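Local coordinates for protein group II chitinase (Ostrinia furnacalis, PDB 6JAV) that probably hydrolyses internal glycosidic links of chitin through this family 18 catalytic domain, one part of a much longer insect chitinase, at residues A[28-39]-A[65-75]. Sequence-based numbering, arbitrary orientation.
Sequences PEDIDPSLCTHI and FYERVVEYKRY
Three aromatic rings, Phe-65, Tyr-72 and Tyr-75, each receive an aliphatic side chain over a face in a CH-pi contact, from Pro-28, Ile-31 and Pro-33 in turn. The rings belong to helix 65-70 and the 3-10 turns that follow it, on the outside of the TIM barrel of this glycosyl hydrolase family 18 domain, against the 3-10 turn and loop of 28-37 that lead into barrel strand 38-46. Proline suits both ends of the row: its rigid ring offers CH groups to a flat partner. Pro-28 CD sits 3.8 Å from the centroid of the Phe-65 ring, and Pro-33 CB lies 3.7 Å from that of Tyr-75, only 11° off its normal. Between them, Ile-31 lays CG2 over the middle of the Tyr-72 ring; chi1 of -64° sets CG1 beside the backbone N and leaves CG2 anti to it, while CD1 at the end of CG1 reaches the CE2 side. Branched Val-69 divides its methyls, CG2 meeting Pro-28 CB and CG1 meeting Ile-39 CG2 at 3.8 Å, while Ile-39 CD1 packs on Tyr-72 CB. Val-69 also touches Val-79 of strand 78-84, which seats this side of the helix on the barrel wall.

At the more exposed margin, Arg-68 grips Glu-29 side-on in a salt bridge, NH2 giving a nearly straight bond (177°) to OE1 and NE reaching OE2 at 2.9 Å, with the two planar groups nearly coplanar. The bend of Glu-29 at chi2 brings its carboxylate round to the arginine, whose NH1 is held by Asn-63 O. A water donates to both Glu-29 OE2 and Arg-68 O. Tyrosine fits position 72 because its ring is buried but its hydroxyl finds an acceptor: Tyr-72 OH donates to Pro-28 O at 2.9 Å, from the face of that carbonyl opposite to Ile-31 N.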
# COMPACT_ATOMS: atom_id res chain seq x y z
N PRO A 28 -7.34 -0.89 16.93
CA PRO A 28 -6.70 -2.22 16.79
C PRO A 28 -7.64 -3.40 16.91
O PRO A 28 -7.49 -4.39 16.17
CB PRO A 28 -5.64 -2.22 17.90
CG PRO A 28 -5.24 -0.75 18.03
CD PRO A 28 -6.55 0.02 17.79
N GLU A 29 -8.63 -3.34 17.80
CA GLU A 29 -9.51 -4.48 17.96
C GLU A 29 -10.51 -4.64 16.82
O GLU A 29 -11.20 -5.66 16.78
CB GLU A 29 -10.24 -4.40 19.31
CG GLU A 29 -9.27 -4.56 20.51
CD GLU A 29 -8.39 -3.33 20.76
OE1 GLU A 29 -8.79 -2.20 20.36
OE2 GLU A 29 -7.30 -3.52 21.35
N ASP A 30 -10.58 -3.68 15.89
CA ASP A 30 -11.40 -3.87 14.69
C ASP A 30 -10.73 -4.78 13.66
O ASP A 30 -11.41 -5.17 12.69
CB ASP A 30 -11.70 -2.54 14.03
CG ASP A 30 -12.63 -1.68 14.86
OD1 ASP A 30 -13.66 -2.20 15.32
OD2 ASP A 30 -12.31 -0.48 15.07
N ILE A 31 -9.45 -5.11 13.84
CA ILE A 31 -8.78 -6.01 12.91
C ILE A 31 -9.46 -7.37 12.96
O ILE A 31 -9.68 -7.94 14.04
CB ILE A 31 -7.29 -6.12 13.26
CG1 ILE A 31 -6.58 -4.77 13.09
CG2 ILE A 31 -6.62 -7.19 12.39
CD1 ILE A 31 -5.16 -4.81 13.67
N ASP A 32 -9.81 -7.90 11.79
CA ASP A 32 -10.38 -9.23 11.68
C ASP A 32 -9.26 -10.23 11.42
O ASP A 32 -8.70 -10.24 10.31
CB ASP A 32 -11.38 -9.26 10.53
CG ASP A 32 -12.12 -10.59 10.44
OD1 ASP A 32 -11.61 -11.64 10.91
OD2 ASP A 32 -13.24 -10.57 9.87
N PRO A 33 -8.91 -11.08 12.39
CA PRO A 33 -7.74 -11.96 12.23
C PRO A 33 -7.95 -13.10 11.25
O PRO A 33 -6.98 -13.81 10.95
CB PRO A 33 -7.51 -12.50 13.65
CG PRO A 33 -8.86 -12.49 14.28
CD PRO A 33 -9.57 -11.25 13.69
N SER A 34 -9.16 -13.31 10.73
CA SER A 34 -9.30 -14.32 9.69
C SER A 34 -8.96 -13.80 8.30
O SER A 34 -8.97 -14.58 7.35
CB SER A 34 -10.74 -14.87 9.68
OG SER A 34 -11.64 -13.89 9.24
N LEU A 35 -8.64 -12.51 8.16
CA LEU A 35 -8.50 -11.91 6.84
C LEU A 35 -7.07 -11.56 6.46
O LEU A 35 -6.85 -11.02 5.38
CB LEU A 35 -9.37 -10.65 6.75
CG LEU A 35 -10.87 -10.91 6.93
CD1 LEU A 35 -11.65 -9.61 6.82
CD2 LEU A 35 -11.34 -11.90 5.90
N CYS A 36 -6.08 -11.82 7.32
CA CYS A 36 -4.71 -11.42 7.03
C CYS A 36 -3.77 -12.52 7.49
O CYS A 36 -4.03 -13.18 8.50
CB CYS A 36 -4.33 -10.17 7.84
SG CYS A 36 -5.46 -8.77 7.64
N THR A 37 -2.67 -12.71 6.76
CA THR A 37 -1.57 -13.54 7.27
C THR A 37 -0.50 -12.71 7.95
O THR A 37 0.24 -13.21 8.79
CB THR A 37 -0.91 -14.36 6.15
OG1 THR A 37 -0.35 -13.49 5.18
CG2 THR A 37 -1.96 -15.27 5.50
N HIS A 38 -0.40 -11.44 7.55
CA HIS A 38 0.62 -10.52 8.04
C HIS A 38 -0.08 -9.19 8.23
O HIS A 38 -0.93 -8.80 7.41
CB HIS A 38 1.73 -10.32 7.00
CG HIS A 38 2.57 -11.55 6.77
ND1 HIS A 38 2.09 -12.69 6.16
CD2 HIS A 38 3.86 -11.81 7.08
CE1 HIS A 38 3.04 -13.60 6.12
NE2 HIS A 38 4.13 -13.10 6.68
N ILE A 39 0.22 -8.51 9.33
CA ILE A 39 -0.26 -7.15 9.56
C ILE A 39 0.96 -6.26 9.64
O ILE A 39 1.93 -6.61 10.32
CB ILE A 39 -1.08 -7.04 10.86
CG1 ILE A 39 -2.37 -7.84 10.71
CG2 ILE A 39 -1.37 -5.57 11.16
CD1 ILE A 39 -3.03 -8.18 12.06
N PHE A 65 -1.22 1.21 21.40
CA PHE A 65 -1.57 0.69 20.07
C PHE A 65 -0.54 -0.32 19.56
O PHE A 65 -0.93 -1.31 18.93
CB PHE A 65 -1.74 1.81 19.04
CG PHE A 65 -3.14 2.40 18.97
CD1 PHE A 65 -3.92 2.53 20.11
CD2 PHE A 65 -3.64 2.88 17.76
CE1 PHE A 65 -5.21 3.10 20.02
CE2 PHE A 65 -4.91 3.45 17.68
CZ PHE A 65 -5.69 3.56 18.82
N TYR A 66 0.76 -0.09 19.78
CA TYR A 66 1.72 -1.11 19.35
C TYR A 66 1.38 -2.47 19.97
O TYR A 66 1.28 -3.49 19.26
CB TYR A 66 3.15 -0.74 19.73
CG TYR A 66 3.88 0.30 18.92
CD1 TYR A 66 3.37 0.84 17.73
CD2 TYR A 66 5.13 0.70 19.34
CE1 TYR A 66 4.11 1.79 17.00
CE2 TYR A 66 5.86 1.63 18.62
CZ TYR A 66 5.35 2.17 17.46
OH TYR A 66 6.10 3.11 16.76
N GLU A 67 1.20 -2.50 21.30
CA GLU A 67 0.88 -3.76 21.96
C GLU A 67 -0.43 -4.35 21.46
O GLU A 67 -0.55 -5.57 21.31
CB GLU A 67 0.82 -3.56 23.47
CG GLU A 67 2.13 -3.14 24.04
CD GLU A 67 2.37 -1.72 23.93
OE1 GLU A 67 1.66 -1.09 23.13
OE2 GLU A 67 3.28 -1.14 24.56
N ARG A 68 -1.43 -3.50 21.19
CA ARG A 68 -2.73 -3.99 20.80
C ARG A 68 -2.75 -4.51 19.37
O ARG A 68 -3.69 -5.24 19.02
CB ARG A 68 -3.77 -2.88 21.01
CG ARG A 68 -4.08 -2.67 22.52
CD ARG A 68 -4.61 -1.28 22.73
NE ARG A 68 -5.91 -1.10 22.08
CZ ARG A 68 -6.59 0.04 22.08
NH1 ARG A 68 -6.09 1.13 22.68
NH2 ARG A 68 -7.77 0.10 21.49
N VAL A 69 -1.81 -4.12 18.51
CA VAL A 69 -1.72 -4.76 17.20
C VAL A 69 -0.81 -6.00 17.25
O VAL A 69 -1.10 -7.03 16.62
CB VAL A 69 -1.26 -3.72 16.16
CG1 VAL A 69 -1.13 -4.35 14.76
CG2 VAL A 69 -2.31 -2.60 16.08
N VAL A 70 0.29 -5.93 18.02
CA VAL A 70 1.13 -7.10 18.24
C VAL A 70 0.34 -8.24 18.89
O VAL A 70 0.71 -9.42 18.74
CB VAL A 70 2.39 -6.65 19.02
CG1 VAL A 70 3.16 -7.85 19.57
CG2 VAL A 70 3.29 -5.81 18.10
N GLU A 71 -0.77 -7.94 19.58
CA GLU A 71 -1.72 -8.94 20.05
C GLU A 71 -2.03 -10.00 19.01
O GLU A 71 -2.23 -11.18 19.35
CB GLU A 71 -3.03 -8.21 20.41
CG GLU A 71 -4.30 -9.06 20.34
CD GLU A 71 -4.41 -9.90 21.58
OE1 GLU A 71 -3.60 -9.62 22.51
OE2 GLU A 71 -5.25 -10.84 21.62
N TYR A 72 -2.10 -9.61 17.74
CA TYR A 72 -2.55 -10.53 16.71
C TYR A 72 -1.56 -11.65 16.41
O TYR A 72 -1.94 -12.63 15.74
CB TYR A 72 -3.01 -9.77 15.45
CG TYR A 72 -4.32 -9.09 15.73
CD1 TYR A 72 -5.52 -9.76 15.58
CD2 TYR A 72 -4.37 -7.79 16.24
CE1 TYR A 72 -6.74 -9.16 15.89
CE2 TYR A 72 -5.59 -7.18 16.55
CZ TYR A 72 -6.76 -7.87 16.38
OH TYR A 72 -7.93 -7.24 16.69
N LYS A 73 -0.33 -11.59 16.94
CA LYS A 73 0.56 -12.76 16.86
C LYS A 73 -0.09 -13.99 17.50
O LYS A 73 0.25 -15.12 17.14
CB LYS A 73 1.90 -12.49 17.55
CG LYS A 73 2.72 -11.34 16.94
CD LYS A 73 4.14 -11.29 17.52
CE LYS A 73 4.18 -11.27 19.02
NZ LYS A 73 5.57 -11.00 19.55
N ARG A 74 -1.02 -13.79 18.42
CA ARG A 74 -1.64 -14.92 19.10
C ARG A 74 -2.46 -15.78 18.15
O ARG A 74 -2.75 -16.94 18.46
CB ARG A 74 -2.48 -14.43 20.26
CG ARG A 74 -2.76 -15.56 21.25
CD ARG A 74 -3.15 -15.03 22.58
NE ARG A 74 -3.61 -16.11 23.45
CZ ARG A 74 -2.82 -16.81 24.24
NH1 ARG A 74 -1.51 -16.55 24.29
NH2 ARG A 74 -3.36 -17.75 24.99
N TYR A 75 -2.85 -15.24 17.00
CA TYR A 75 -3.56 -15.99 15.97
C TYR A 75 -2.62 -16.63 14.94
O TYR A 75 -3.11 -17.29 14.02
CB TYR A 75 -4.53 -15.07 15.22
CG TYR A 75 -5.59 -14.48 16.10
CD1 TYR A 75 -6.79 -15.15 16.30
CD2 TYR A 75 -5.40 -13.25 16.73
CE1 TYR A 75 -7.79 -14.62 17.12
CE2 TYR A 75 -6.39 -12.72 17.54
CZ TYR A 75 -7.56 -13.41 17.74
OH TYR A 75 -8.52 -12.86 18.54
O HOH W 1 -5.59 -5.91 20.80